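PDB 5F8V: aminotransferase, class V family protein from Trichomonas vaginalis, which probably catalyses the pyridoxal 5'-phosphate-dependent transamination of O-phospho-L-serine with 2-oxoglutarate, giving 3-phosphooxypyruvate and L-glutamate in the pathway of serine biosynthesis. Local coordinates for residues 85-90 / 115-120; 92-97 / 145-150; 153-158 / 176-181; 161-166 / 301-306. All blocks are in the same frame, centred on the assembly; numbering follows the deposited sequence.

Contact 1 of 4, residues 85-90 / 115-120; sequences IPFNFI and LAFPGV
Pro-86 CA stands 8.5 Å from Phe-117 CA, and Ile-90 CA 8.2 Å from Val-120 CA, so the C-terminal part of helix 78-89 and segment 115-120, the last residue of helix 103-115 and the loop after it, run past each other at a spacing that side chains alone can bridge. The loop begins where Ala-116 leaves the helix with positive phi, then folds into a type II beta turn from Phe-117 to Val-120. Phe-117 is the hub. Its ring drives an edge into the face of Phe-87, a T-shaped pair with ring centroids 4.9 Å apart and planes at 87°. The leading atom, Phe-117 CZ, lies 3.5 Å from Phe-87 CD1 and sits over the rim of that ring. With CG of Phe-117 set opposite its own carbonyl carbon (chi1 -71°), the ring projects toward the helix and presents CD1 and CE1 to two more residues: Pro-86 CB touches Phe-117 CE1 at 3.8 Å, and Ile-90 CD1 meets Phe-117 CD1 at 3.6 Å. To each side of this hub the packing is thinner. The Leu-115 side chain crosses Pro-86 at about a right angle, its CD1 4.0 Å from Pro-86 CG, while Ile-90 CG2 and Val-120 CG2 meet tip to tip at 3.9 Å. The result is a purely apolar helix-to-loop joint beside helix 103-115, which makes the beta-alpha-beta crossover from strand 95-98 to strand 121-124. The ring of Phe-226 of the second subunit meets that of Phe-117, planes about 30° apart, and Ile-85 and Phe-89 pack on strands 174-177 and 193-199.

Contact 2 of 4, residues 92-97 / 145-150; sequences EHKAVD and SEDAAY
Asp-97, Asp-147 and His-93 have more surface buried here than any other residues of the two segments, in a parallel pairing of strands 95-98 and 148-154 in the mixed sheet of a fold type I PLP enzyme. The backbone frame is short: Ala-149 N donates to Ala-95 O at 2.8 Å and Asp-97 N to Tyr-150 O at 3.1 Å, with Ala-95 and Ala-148 forming the bridge. Asp-97 ties the strand to the loop entering its neighbour. Its two oxygens hold Ser-145 in a pincer: Asp-97 OD2 takes the backbone N of Ser-145 on its syn lone pair at 2.8 Å, almost straight at 175°, and Asp-97 OD1 accepts from Ser-145 OG at 2.7 Å, also on the syn side. A water donates to OD2 and Asn-123 ND2 to OD1, so this buried carboxylate is surrounded by donors, which is consistent with its being charged. Asp-147 works at the other end of the pairing. Its CG is trans to the backbone N (chi1 -172°), which brings the carboxylate to His-93 and Lys-94, and Lys-94 N reaches Asp-147 OD2 at 3.2 Å from above the carboxylate plane. The other oxygen, Asp-147 OD1, comes to the edge of the His-93 ring, 3.4 Å from His-93 CD2. That ring is fixed from two directions: ND1 is hydrogen-bonded to Ile-90 O, and Ala-149 CA lies over one face, 3.9 Å from the His-93 ring centroid, in a CH-pi contact. A second CH-pi contact follows where Val-96 CG1 sits above the rim of the Tyr-150 ring, 3.6 Å from its CZ.

Contact 3 of 4, residues 153-158 / 176-181; sequences YCDNET and IDMSSN
Tyr-153 pairs with Ile-176 and Cys-154 with Asp-177 in a parallel ladder deep in the central sheet, and beyond it the two segments leave the sheet as loops tied together by polar side chains. The ladder rests on two bonds: Asp-177 N to Tyr-153 O at 2.9 Å and Asp-155 N to Asp-177 O at 3.0 Å. On the face bearing Tyr-153 and Ile-176 the side chains lie alongside each other, with Ile-176 CG2 over the tyrosine ring, 4.0 Å from its centroid. The phenol Tyr-153 OH donates to Asp-155 OD1 at 3.0 Å from above the carboxylate plane. The same carboxylate is held at its other oxygen, where Asp-155 OD2 receives Asn-181 ND2 at 2.8 Å on the anti side and forms a salt bridge with Arg-185. Farther out, Ser-180 is a relay. Ser-180 OG occupies the position between its own N and carbonyl carbon (chi1 55°), from which it accepts Asn-156 ND2 at 2.7 Å, in the amide plane, and donates to Thr-158 OG1 at 3.0 Å. The Asn-156 amide is anchored further by Ser-301 OG at OD1 and Asn-304 OD1 at ND2. Thr-158 OG1 is in turn hydrogen-bonded to O3 of the PLP-modified Lys-202, making Ser-180 a second-shell residue of the cofactor. A water bridges Asn-156 O, Asp-177 O and Ser-180 N, and Asp-177 OD1 closes an Asx turn on Ser-179 N. Strand 193-199 flanks strand 174-177 on the side away from strand 148-154, Phe-82 of helix 78-89 packs on Asp-177, and Asn-304 of strand 304-307 borders Thr-158 and Ser-180.

Contact 4 of 4, residues 161-166 / 301-306; sequences GIEFQQ and SRMNMP
Gly-161 meets the second segment with its backbone alone: its O accepts Ser-301 N at 3.1 Å, the donor standing well above the carbonyl plane, and its CA lies 3.4 Å from Asn-304 O and 3.7 Å from Pro-306 CD. Phi is positive here, and with Ile-162 this residue forms a G1 beta bulge opposite Glu-157, which puts the glycine backbone directly against segment 301-306. Ile-162 points away from the second segment and touches Val-136. Glu-163 then makes the main link. Its CB packs on Ser-301 CA at 3.7 Å, and with CG trans to the backbone N (chi1 -169°) the extended chain carries the carboxylate to Arg-302. The arginine grips side-on, using two nitrogens: Arg-302 NE reaches Glu-163 OE1 at 3.1 Å and Arg-302 NH2 reaches Glu-163 OE2 at 2.9 Å, with carboxylate and guanidinium planes only 16° apart. Arg-302 N adds a third bond to Glu-163 OE1 at 3.1 Å, nearly straight (172°), from the opposite face of the carboxylate to NE. Both ends of this salt bridge have further partners, Asn-181 ND2 on OE2 of the glutamate and Asp-271 and Ser-184 on the arginine. Beyond it Phe-164 leaves the contact and sets its ring edge-to-face with Tyr-153. The backbone that receives the glutamate is shaped by Ser-301, whose OG accepts Asn-304 N at 3.0 Å as well as Met-303 N and is bonded to Asn-156 OD1. The whole is an ST motif joined to a side-on, bidentate arginine-carboxylate pair, binding the G1 bulge of hairpin 156-163 to the lead-in of strand 304-307.

Overall arrangement
The four contacts fall into two clusters joined by strand 148-154. Contacts 1 and 2, with centres about 10 Å apart, share a border where Pro-86 CB lies 3.6 Å from Tyr-150 OH, so the helix-to-loop joint rests on the strand pair. Contact 3 continues that strand to its other end, its centre about 21 Å from that of contact 2. Contacts 3 and 4 interlock, with centres about 9 Å apart: Asn-156 reaches Ser-301 and Asn-304, its ND2 lying 2.8 Å from Asn-304 OD1. Contact 3 meets the active site directly, through Thr-158 and the PLP on Lys-202; contact 4 joins it through Asn-156, one step farther from the cofactor bond of Thr-158, while contact 1 borders the second subunit.

Contact 1 of 4, residues 85-90 / 115-120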
loop_
_atom_site.group_PDB
_atom_site.type_symbol
_atom_site.label_atom_id
_atom_site.label_comp_id
_atom_site.label_asym_id
_atom_site.label_seq_id
_atom_site.Cartn_x
_atom_site.Cartn_y
_atom_site.Cartn_z
ATOM N N ILE A 85 15.825 0.414 2.468
ATOM C CA ILE A 85 17.058 -0.352 2.261
ATOM C C ILE A 85 18.226 0.157 3.139
ATOM O O ILE A 85 18.776 -0.624 3.928
ATOM C CB ILE A 85 17.453 -0.442 0.752
ATOM C CG1 ILE A 85 16.467 -1.332 -0.042
ATOM C CG2 ILE A 85 18.888 -0.938 0.571
ATOM C CD1 ILE A 85 16.339 -2.783 0.394
ATOM N N PRO A 86 18.606 1.449 3.020
ATOM C CA PRO A 86 19.702 1.921 3.869
ATOM C C PRO A 86 19.394 1.926 5.372
ATOM O O PRO A 86 20.279 1.589 6.156
ATOM C CB PRO A 86 19.988 3.339 3.344
ATOM C CG PRO A 86 18.776 3.731 2.572
ATOM C CD PRO A 86 18.234 2.455 2.013
ATOM N N PHE A 87 18.172 2.285 5.769
ATOM C CA PHE A 87 17.753 2.168 7.178
ATOM C C PHE A 87 18.072 0.782 7.732
ATOM O O PHE A 87 18.617 0.670 8.832
ATOM C CB PHE A 87 16.253 2.427 7.369
ATOM C CG PHE A 87 15.898 3.867 7.537
ATOM C CD1 PHE A 87 16.296 4.568 8.678
ATOM C CD2 PHE A 87 15.154 4.538 6.563
ATOM C CE1 PHE A 87 15.975 5.900 8.832
ATOM C CE2 PHE A 87 14.829 5.875 6.722
ATOM C CZ PHE A 87 15.236 6.555 7.860
ATOM N N ASN A 88 17.766 -0.250 6.938
ATOM C CA ASN A 88 17.857 -1.650 7.355
ATOM C C ASN A 88 19.221 -2.328 7.206
ATOM O O ASN A 88 19.524 -3.243 7.974
ATOM C CB ASN A 88 16.807 -2.495 6.599
ATOM C CG ASN A 88 15.414 -2.369 7.188
ATOM O OD1 ASN A 88 15.060 -3.091 8.123
ATOM N ND2 ASN A 88 14.600 -1.473 6.627
ATOM N N PHE A 89 20.024 -1.919 6.220
ATOM C CA PHE A 89 21.198 -2.714 5.806
ATOM C C PHE A 89 22.566 -2.023 5.793
ATOM O O PHE A 89 23.566 -2.674 5.470
ATOM C CB PHE A 89 20.953 -3.331 4.420
ATOM C CG PHE A 89 19.739 -4.211 4.344
ATOM C CD1 PHE A 89 19.604 -5.320 5.183
ATOM C CD2 PHE A 89 18.735 -3.958 3.407
ATOM C CE1 PHE A 89 18.485 -6.134 5.101
ATOM C CE2 PHE A 89 17.621 -4.771 3.325
ATOM C CZ PHE A 89 17.500 -5.861 4.172
ATOM N N ILE A 90 22.634 -0.734 6.119
ATOM C CA ILE A 90 23.934 -0.085 6.322
ATOM C C ILE A 90 24.671 -0.760 7.487
ATOM O O ILE A 90 25.867 -1.020 7.401
ATOM C CB ILE A 90 23.794 1.438 6.575
ATOM C CG1 ILE A 90 23.397 2.138 5.267
ATOM C CG2 ILE A 90 25.099 2.037 7.111
ATOM C CD1 ILE A 90 22.980 3.581 5.438
ATOM N N LEU A 115 18.894 11.070 2.260
ATOM C CA LEU A 115 18.734 10.720 3.675
ATOM C C LEU A 115 19.972 11.075 4.518
ATOM O O LEU A 115 19.830 11.439 5.679
ATOM C CB LEU A 115 18.392 9.235 3.842
ATOM C CG LEU A 115 17.010 8.780 3.350
ATOM C CD1 LEU A 115 16.951 7.263 3.294
ATOM C CD2 LEU A 115 15.883 9.324 4.213
ATOM N N ALA A 116 21.163 10.950 3.930
ATOM C CA ALA A 116 22.421 11.419 4.522
ATOM C C ALA A 116 22.670 10.861 5.925
ATOM O O ALA A 116 22.683 11.602 6.903
ATOM C CB ALA A 116 22.471 12.949 4.529
ATOM N N PHE A 117 22.853 9.547 6.014
ATOM C CA PHE A 117 23.173 8.913 7.289
ATOM C C PHE A 117 24.603 9.314 7.679
ATOM O O PHE A 117 25.521 9.056 6.911
ATOM C CB PHE A 117 23.019 7.393 7.198
ATOM C CG PHE A 117 21.585 6.935 7.109
ATOM C CD1 PHE A 117 21.015 6.601 5.882
ATOM C CD2 PHE A 117 20.798 6.845 8.253
ATOM C CE1 PHE A 117 19.692 6.180 5.798
ATOM C CE2 PHE A 117 19.470 6.426 8.174
ATOM C CZ PHE A 117 18.922 6.086 6.942
ATOM N N PRO A 118 24.787 9.983 8.844
ATOM C CA PRO A 118 26.121 10.454 9.239
ATOM C C PRO A 118 27.184 9.367 9.154
ATOM O O PRO A 118 26.945 8.234 9.590
ATOM C CB PRO A 118 25.921 10.883 10.698
ATOM C CG PRO A 118 24.516 11.347 10.741
ATOM C CD PRO A 118 23.768 10.408 9.826
ATOM N N GLY A 119 28.323 9.709 8.557
ATOM C CA GLY A 119 29.473 8.814 8.490
ATOM C C GLY A 119 29.390 7.715 7.450
ATOM O O GLY A 119 30.160 6.761 7.517
ATOM N N VAL A 120 28.464 7.831 6.492
ATOM C CA VAL A 120 28.315 6.828 5.441
ATOM C C VAL A 120 28.582 7.469 4.090
ATOM O O VAL A 120 27.896 8.419 3.705
ATOM C CB VAL A 120 26.921 6.167 5.435
ATOM C CG1 VAL A 120 26.853 5.077 4.377
ATOM C CG2 VAL A 120 26.595 5.578 6.807
#

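Contact 2 of 4, residues 92-97 / 145-150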
loop_
_atom_site.group_PDB
_atom_site.type_symbol
_atom_site.label_atom_id
_atom_site.label_comp_id
_atom_site.label_asym_id
_atom_site.label_seq_id
_atom_site.Cartn_x
_atom_site.Cartn_y
_atom_site.Cartn_z
ATOM N N GLU A 92 26.697 -1.020 10.684
ATOM C CA GLU A 92 27.783 -0.183 11.185
ATOM C C GLU A 92 28.819 0.107 10.095
ATOM O O GLU A 92 29.877 0.657 10.397
ATOM C CB GLU A 92 28.488 -0.869 12.373
ATOM C CG GLU A 92 27.583 -1.353 13.502
ATOM C CD GLU A 92 27.096 -0.236 14.422
ATOM O OE1 GLU A 92 27.112 0.955 14.023
ATOM O OE2 GLU A 92 26.678 -0.561 15.559
ATOM N N HIS A 93 28.530 -0.249 8.842
ATOM C CA HIS A 93 29.466 -0.004 7.740
ATOM C C HIS A 93 29.570 1.487 7.424
ATOM O O HIS A 93 28.642 2.249 7.683
ATOM C CB HIS A 93 29.057 -0.783 6.493
ATOM C CG HIS A 93 29.082 -2.267 6.680
ATOM N ND1 HIS A 93 27.976 -2.984 7.077
ATOM C CD2 HIS A 93 30.085 -3.167 6.543
ATOM C CE1 HIS A 93 28.296 -4.262 7.178
ATOM N NE2 HIS A 93 29.570 -4.400 6.862
ATOM N N LYS A 94 30.711 1.892 6.874
ATOM C CA LYS A 94 30.989 3.300 6.596
ATOM C C LYS A 94 30.709 3.696 5.141
ATOM O O LYS A 94 30.879 4.864 4.779
ATOM C CB LYS A 94 32.441 3.633 6.970
ATOM C CG LYS A 94 32.813 3.336 8.425
ATOM C CD LYS A 94 31.901 4.049 9.418
ATOM C CE LYS A 94 32.371 3.924 10.866
ATOM N NZ LYS A 94 31.792 2.734 11.551
ATOM N N ALA A 95 30.275 2.740 4.315
ATOM C CA ALA A 95 29.997 3.013 2.907
ATOM C C ALA A 95 28.873 2.153 2.340
ATOM O O ALA A 95 28.561 1.090 2.877
ATOM C CB ALA A 95 31.264 2.827 2.080
ATOM N N VAL A 96 28.262 2.651 1.263
ATOM C CA VAL A 96 27.324 1.879 0.449
ATOM C C VAL A 96 27.612 2.127 -1.028
ATOM O O VAL A 96 27.933 3.253 -1.423
ATOM C CB VAL A 96 25.847 2.220 0.748
ATOM C CG1 VAL A 96 25.447 1.695 2.118
ATOM C CG2 VAL A 96 25.572 3.721 0.615
ATOM N N ASP A 97 27.494 1.069 -1.834
ATOM C CA ASP A 97 27.744 1.149 -3.274
ATOM C C ASP A 97 26.446 1.029 -4.082
ATOM O O ASP A 97 25.651 0.094 -3.877
ATOM C CB ASP A 97 28.763 0.084 -3.698
ATOM C CG ASP A 97 30.228 0.498 -3.398
ATOM O OD1 ASP A 97 30.521 1.707 -3.286
ATOM O OD2 ASP A 97 31.102 -0.389 -3.285
ATOM N N SER A 145 33.712 0.554 -2.898
ATOM C CA SER A 145 34.109 1.141 -1.617
ATOM C C SER A 145 34.668 0.062 -0.702
ATOM O O SER A 145 34.271 -1.101 -0.790
ATOM C CB SER A 145 32.914 1.816 -0.952
ATOM O OG SER A 145 32.444 2.885 -1.749
ATOM N N GLU A 146 35.573 0.461 0.187
ATOM C CA GLU A 146 36.323 -0.486 1.016
ATOM C C GLU A 146 35.412 -1.267 1.962
ATOM O O GLU A 146 35.426 -2.500 1.966
ATOM C CB GLU A 146 37.417 0.240 1.819
ATOM C CG GLU A 146 38.444 -0.685 2.468
ATOM C CD GLU A 146 39.286 0.018 3.524
ATOM O OE1 GLU A 146 39.263 -0.421 4.697
ATOM O OE2 GLU A 146 39.966 1.013 3.184
ATOM N N ASP A 147 34.620 -0.544 2.745
ATOM C CA ASP A 147 33.780 -1.147 3.783
ATOM C C ASP A 147 32.302 -1.015 3.396
ATOM O O ASP A 147 31.497 -0.490 4.153
ATOM C CB ASP A 147 34.073 -0.470 5.135
ATOM C CG ASP A 147 33.383 -1.157 6.305
ATOM O OD1 ASP A 147 33.395 -2.406 6.379
ATOM O OD2 ASP A 147 32.821 -0.439 7.153
ATOM N N ALA A 148 31.962 -1.505 2.204
ATOM C CA ALA A 148 30.610 -1.349 1.654
ATOM C C ALA A 148 29.614 -2.303 2.316
ATOM O O ALA A 148 29.857 -3.499 2.403
ATOM C CB ALA A 148 30.622 -1.548 0.148
ATOM N N ALA A 149 28.494 -1.753 2.779
ATOM C CA ALA A 149 27.438 -2.530 3.421
ATOM C C ALA A 149 26.713 -3.417 2.410
ATOM O O ALA A 149 26.219 -4.504 2.755
ATOM C CB ALA A 149 26.441 -1.603 4.110
ATOM N N TYR A 150 26.634 -2.930 1.174
ATOM C CA TYR A 150 25.998 -3.652 0.089
ATOM C C TYR A 150 26.360 -3.025 -1.257
ATOM O O TYR A 150 26.955 -1.934 -1.313
ATOM C CB TYR A 150 24.467 -3.684 0.284
ATOM C CG TYR A 150 23.789 -2.335 0.489
ATOM C CD1 TYR A 150 23.320 -1.947 1.746
ATOM C CD2 TYR A 150 23.571 -1.465 -0.584
ATOM C CE1 TYR A 150 22.685 -0.721 1.936
ATOM C CE2 TYR A 150 22.944 -0.241 -0.409
ATOM C CZ TYR A 150 22.495 0.125 0.848
ATOM O OH TYR A 150 21.874 1.334 1.007
HETATM O O HOH W 1 29.693 -2.986 -2.773
#

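Contact 3 of 4, residues 153-158 / 176-181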
loop_
_atom_site.group_PDB
_atom_site.type_symbol
_atom_site.label_atom_id
_atom_site.label_comp_id
_atom_site.label_asym_id
_atom_site.label_seq_id
_atom_site.Cartn_x
_atom_site.Cartn_y
_atom_site.Cartn_z
ATOM N N TYR A 153 21.818 -2.376 -7.093
ATOM C CA TYR A 153 21.599 -2.181 -8.536
ATOM C C TYR A 153 20.212 -2.593 -8.992
ATOM O O TYR A 153 19.507 -3.310 -8.292
ATOM C CB TYR A 153 22.654 -2.919 -9.364
ATOM C CG TYR A 153 22.370 -4.379 -9.666
ATOM C CD1 TYR A 153 22.585 -5.367 -8.711
ATOM C CD2 TYR A 153 21.922 -4.772 -10.926
ATOM C CE1 TYR A 153 22.342 -6.712 -8.995
ATOM C CE2 TYR A 153 21.689 -6.105 -11.217
ATOM C CZ TYR A 153 21.899 -7.076 -10.242
ATOM O OH TYR A 153 21.664 -8.393 -10.551
ATOM N N CYS A 154 19.856 -2.135 -10.185
ATOM C CA CYS A 154 18.564 -2.421 -10.800
ATOM C C CYS A 154 18.745 -3.473 -11.883
ATOM O O CYS A 154 19.449 -3.252 -12.877
ATOM C CB CYS A 154 17.981 -1.156 -11.407
ATOM S SG CYS A 154 16.315 -1.387 -12.023
ATOM N N ASP A 155 18.121 -4.626 -11.686
ATOM C CA ASP A 155 18.295 -5.733 -12.619
ATOM C C ASP A 155 17.699 -5.427 -13.994
ATOM O O ASP A 155 18.235 -5.875 -15.000
ATOM C CB ASP A 155 17.695 -7.020 -12.047
ATOM C CG ASP A 155 18.313 -8.259 -12.646
ATOM O OD1 ASP A 155 19.552 -8.358 -12.673
ATOM O OD2 ASP A 155 17.559 -9.139 -13.089
ATOM N N ASN A 156 16.604 -4.664 -14.034
ATOM C CA ASN A 156 15.982 -4.264 -15.300
ATOM C C ASN A 156 15.535 -2.800 -15.285
ATOM O O ASN A 156 14.591 -2.438 -14.578
ATOM C CB ASN A 156 14.802 -5.190 -15.632
ATOM C CG ASN A 156 14.170 -4.855 -16.970
ATOM O OD1 ASN A 156 14.753 -5.098 -18.026
ATOM N ND2 ASN A 156 13.001 -4.232 -16.928
ATOM N N GLU A 157 16.222 -1.953 -16.052
ATOM C CA GLU A 157 15.854 -0.532 -16.124
ATOM C C GLU A 157 14.751 -0.353 -17.164
ATOM O O GLU A 157 14.952 -0.587 -18.352
ATOM C CB GLU A 157 17.072 0.351 -16.402
ATOM C CG GLU A 157 17.978 0.520 -15.193
ATOM C CD GLU A 157 17.456 1.484 -14.134
ATOM O OE1 GLU A 157 16.383 2.093 -14.331
ATOM O OE2 GLU A 157 18.130 1.657 -13.085
ATOM N N THR A 158 13.579 0.034 -16.672
ATOM C CA THR A 158 12.322 0.034 -17.417
ATOM C C THR A 158 12.312 1.078 -18.554
ATOM O O THR A 158 11.811 0.810 -19.658
ATOM C CB THR A 158 11.159 0.271 -16.411
ATOM O OG1 THR A 158 11.372 -0.556 -15.256
ATOM C CG2 THR A 158 9.816 -0.071 -16.968
ATOM N N ILE A 176 18.994 -5.875 -4.936
ATOM C CA ILE A 176 18.578 -5.846 -6.324
ATOM C C ILE A 176 17.129 -5.363 -6.470
ATOM O O ILE A 176 16.200 -5.961 -5.903
ATOM C CB ILE A 176 18.737 -7.233 -7.003
ATOM C CG1 ILE A 176 20.065 -7.895 -6.594
ATOM C CG2 ILE A 176 18.625 -7.094 -8.510
ATOM C CD1 ILE A 176 20.408 -9.169 -7.334
ATOM N N ASP A 177 16.942 -4.284 -7.230
ATOM C CA ASP A 177 15.589 -3.856 -7.631
ATOM C C ASP A 177 15.186 -4.660 -8.855
ATOM O O ASP A 177 15.701 -4.434 -9.961
ATOM C CB ASP A 177 15.541 -2.354 -7.924
ATOM C CG ASP A 177 14.129 -1.847 -8.273
ATOM O OD1 ASP A 177 13.146 -2.615 -8.256
ATOM O OD2 ASP A 177 14.011 -0.651 -8.562
ATOM N N MET A 178 14.263 -5.600 -8.640
ATOM C CA MET A 178 13.713 -6.425 -9.699
ATOM C C MET A 178 12.262 -6.070 -9.987
ATOM O O MET A 178 11.467 -6.934 -10.399
ATOM C CB MET A 178 13.819 -7.885 -9.285
ATOM C CG MET A 178 15.256 -8.372 -9.191
ATOM S SD MET A 178 15.237 -10.153 -8.939
ATOM C CE MET A 178 16.932 -10.584 -9.350
ATOM N N SER A 179 11.909 -4.803 -9.790
ATOM C CA SER A 179 10.502 -4.392 -9.913
ATOM C C SER A 179 9.920 -4.778 -11.271
ATOM O O SER A 179 8.870 -5.428 -11.339
ATOM C CB SER A 179 10.349 -2.903 -9.626
ATOM O OG SER A 179 10.456 -2.669 -8.228
ATOM N N SER A 180 10.646 -4.482 -12.338
ATOM C CA SER A 180 10.142 -4.705 -13.696
ATOM C C SER A 180 10.515 -6.047 -14.338
ATOM O O SER A 180 10.156 -6.282 -15.492
ATOM C CB SER A 180 10.591 -3.552 -14.594
ATOM O OG SER A 180 11.997 -3.403 -14.545
ATOM N N ASN A 181 11.224 -6.928 -13.630
ATOM C CA ASN A 181 11.469 -8.284 -14.158
ATOM C C ASN A 181 11.271 -9.442 -13.159
ATOM O O ASN A 181 11.687 -10.578 -13.424
ATOM C CB ASN A 181 12.840 -8.349 -14.870
ATOM C CG ASN A 181 14.018 -8.515 -13.917
ATOM O OD1 ASN A 181 13.890 -8.380 -12.706
ATOM N ND2 ASN A 181 15.184 -8.805 -14.478
HETATM O O HOH W 2 13.767 -4.071 -12.205
#

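Contact 4 of 4, residues 161-166 / 301-306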
loop_
_atom_site.group_PDB
_atom_site.type_symbol
_atom_site.label_atom_id
_atom_site.label_comp_id
_atom_site.label_asym_id
_atom_site.label_seq_id
_atom_site.Cartn_x
_atom_site.Cartn_y
_atom_site.Cartn_z
ATOM N N GLY A 161 15.574 0.238 -21.001
ATOM C CA GLY A 161 15.589 -1.114 -21.572
ATOM C C GLY A 161 16.938 -1.815 -21.459
ATOM O O GLY A 161 17.350 -2.510 -22.386
ATOM N N ILE A 162 17.610 -1.622 -20.323
ATOM C CA ILE A 162 18.909 -2.260 -20.010
ATOM C C ILE A 162 18.698 -3.314 -18.908
ATOM O O ILE A 162 18.267 -2.972 -17.818
ATOM C CB ILE A 162 19.950 -1.213 -19.561
ATOM C CG1 ILE A 162 20.169 -0.195 -20.695
ATOM C CG2 ILE A 162 21.283 -1.875 -19.192
ATOM C CD1 ILE A 162 21.186 0.888 -20.411
ATOM N N GLU A 163 18.998 -4.576 -19.210
ATOM C CA GLU A 163 18.785 -5.702 -18.296
ATOM C C GLU A 163 20.058 -6.514 -18.161
ATOM O O GLU A 163 20.764 -6.740 -19.140
ATOM C CB GLU A 163 17.662 -6.622 -18.802
ATOM C CG GLU A 163 17.188 -7.679 -17.800
ATOM C CD GLU A 163 15.960 -8.452 -18.267
ATOM O OE1 GLU A 163 15.868 -8.790 -19.465
ATOM O OE2 GLU A 163 15.070 -8.729 -17.433
ATOM N N PHE A 164 20.336 -6.961 -16.942
ATOM C CA PHE A 164 21.478 -7.818 -16.672
ATOM C C PHE A 164 21.097 -9.232 -17.021
ATOM O O PHE A 164 20.006 -9.673 -16.661
ATOM C CB PHE A 164 21.857 -7.771 -15.194
ATOM C CG PHE A 164 22.572 -6.526 -14.791
ATOM C CD1 PHE A 164 23.945 -6.545 -14.545
ATOM C CD2 PHE A 164 21.881 -5.333 -14.640
ATOM C CE1 PHE A 164 24.611 -5.394 -14.165
ATOM C CE2 PHE A 164 22.539 -4.179 -14.258
ATOM C CZ PHE A 164 23.906 -4.212 -14.008
ATOM N N GLN A 165 21.983 -9.949 -17.702
ATOM C CA GLN A 165 21.757 -11.372 -17.990
ATOM C C GLN A 165 22.088 -12.269 -16.786
ATOM O O GLN A 165 21.467 -13.317 -16.609
ATOM C CB GLN A 165 22.545 -11.806 -19.230
ATOM C CG GLN A 165 22.129 -11.044 -20.480
ATOM C CD GLN A 165 22.631 -11.672 -21.769
ATOM O OE1 GLN A 165 23.747 -12.193 -21.829
ATOM N NE2 GLN A 165 21.808 -11.620 -22.817
ATOM N N GLN A 166 23.062 -11.852 -15.975
ATOM C CA GLN A 166 23.453 -12.562 -14.748
ATOM C C GLN A 166 23.811 -11.552 -13.660
ATOM O O GLN A 166 24.083 -10.392 -13.966
ATOM C CB GLN A 166 24.637 -13.497 -15.032
ATOM C CG GLN A 166 25.946 -12.786 -15.358
ATOM C CD GLN A 166 26.892 -13.626 -16.200
ATOM O OE1 GLN A 166 27.951 -14.050 -15.734
ATOM N NE2 GLN A 166 26.516 -13.862 -17.454
ATOM N N SER A 301 16.782 -5.526 -22.697
ATOM C CA SER A 301 15.717 -6.009 -21.838
ATOM C C SER A 301 14.725 -6.877 -22.603
ATOM O O SER A 301 14.382 -6.581 -23.756
ATOM C CB SER A 301 14.991 -4.827 -21.201
ATOM O OG SER A 301 13.884 -5.225 -20.417
ATOM N N ARG A 302 14.282 -7.956 -21.950
ATOM C CA ARG A 302 13.181 -8.764 -22.456
ATOM C C ARG A 302 11.838 -8.119 -22.127
ATOM O O ARG A 302 10.845 -8.460 -22.747
ATOM C CB ARG A 302 13.193 -10.175 -21.851
ATOM C CG ARG A 302 14.447 -11.001 -22.126
ATOM C CD ARG A 302 14.633 -12.133 -21.112
ATOM N NE ARG A 302 14.572 -11.600 -19.751
ATOM C CZ ARG A 302 13.667 -11.908 -18.819
ATOM N NH1 ARG A 302 12.749 -12.853 -19.015
ATOM N NH2 ARG A 302 13.711 -11.275 -17.643
ATOM N N MET A 303 11.809 -7.231 -21.132
ATOM C CA MET A 303 10.574 -6.701 -20.552
ATOM C C MET A 303 10.178 -5.331 -21.102
ATOM O O MET A 303 8.994 -5.041 -21.229
ATOM C CB MET A 303 10.721 -6.583 -19.031
ATOM C CG MET A 303 11.004 -7.882 -18.279
ATOM S SD MET A 303 9.570 -8.987 -18.170
ATOM C CE MET A 303 9.899 -10.041 -19.575
ATOM N N ASN A 304 11.164 -4.481 -21.389
ATOM C CA ASN A 304 10.915 -3.116 -21.849
ATOM C C ASN A 304 11.796 -2.829 -23.053
ATOM O O ASN A 304 13.025 -2.895 -22.963
ATOM C CB ASN A 304 11.193 -2.116 -20.727
ATOM C CG ASN A 304 10.459 -2.457 -19.437
ATOM O OD1 ASN A 304 10.998 -3.166 -18.580
ATOM N ND2 ASN A 304 9.204 -1.994 -19.311
ATOM N N MET A 305 11.163 -2.526 -24.181
ATOM C CA MET A 305 11.846 -2.377 -25.449
ATOM C C MET A 305 11.621 -0.966 -25.959
ATOM O O MET A 305 10.689 -0.744 -26.727
ATOM C CB MET A 305 11.296 -3.404 -26.445
ATOM C CG MET A 305 11.774 -4.814 -26.148
ATOM S SD MET A 305 10.517 -6.079 -26.184
ATOM C CE MET A 305 9.871 -6.008 -24.520
ATOM N N PRO A 306 12.460 -0.002 -25.513
ATOM C CA PRO A 306 12.364 1.322 -26.120
ATOM C C PRO A 306 12.813 1.288 -27.575
ATOM O O PRO A 306 13.591 0.416 -27.980
ATOM C CB PRO A 306 13.290 2.204 -25.267
ATOM C CG PRO A 306 14.130 1.274 -24.471
ATOM C CD PRO A 306 13.447 -0.058 -24.422
#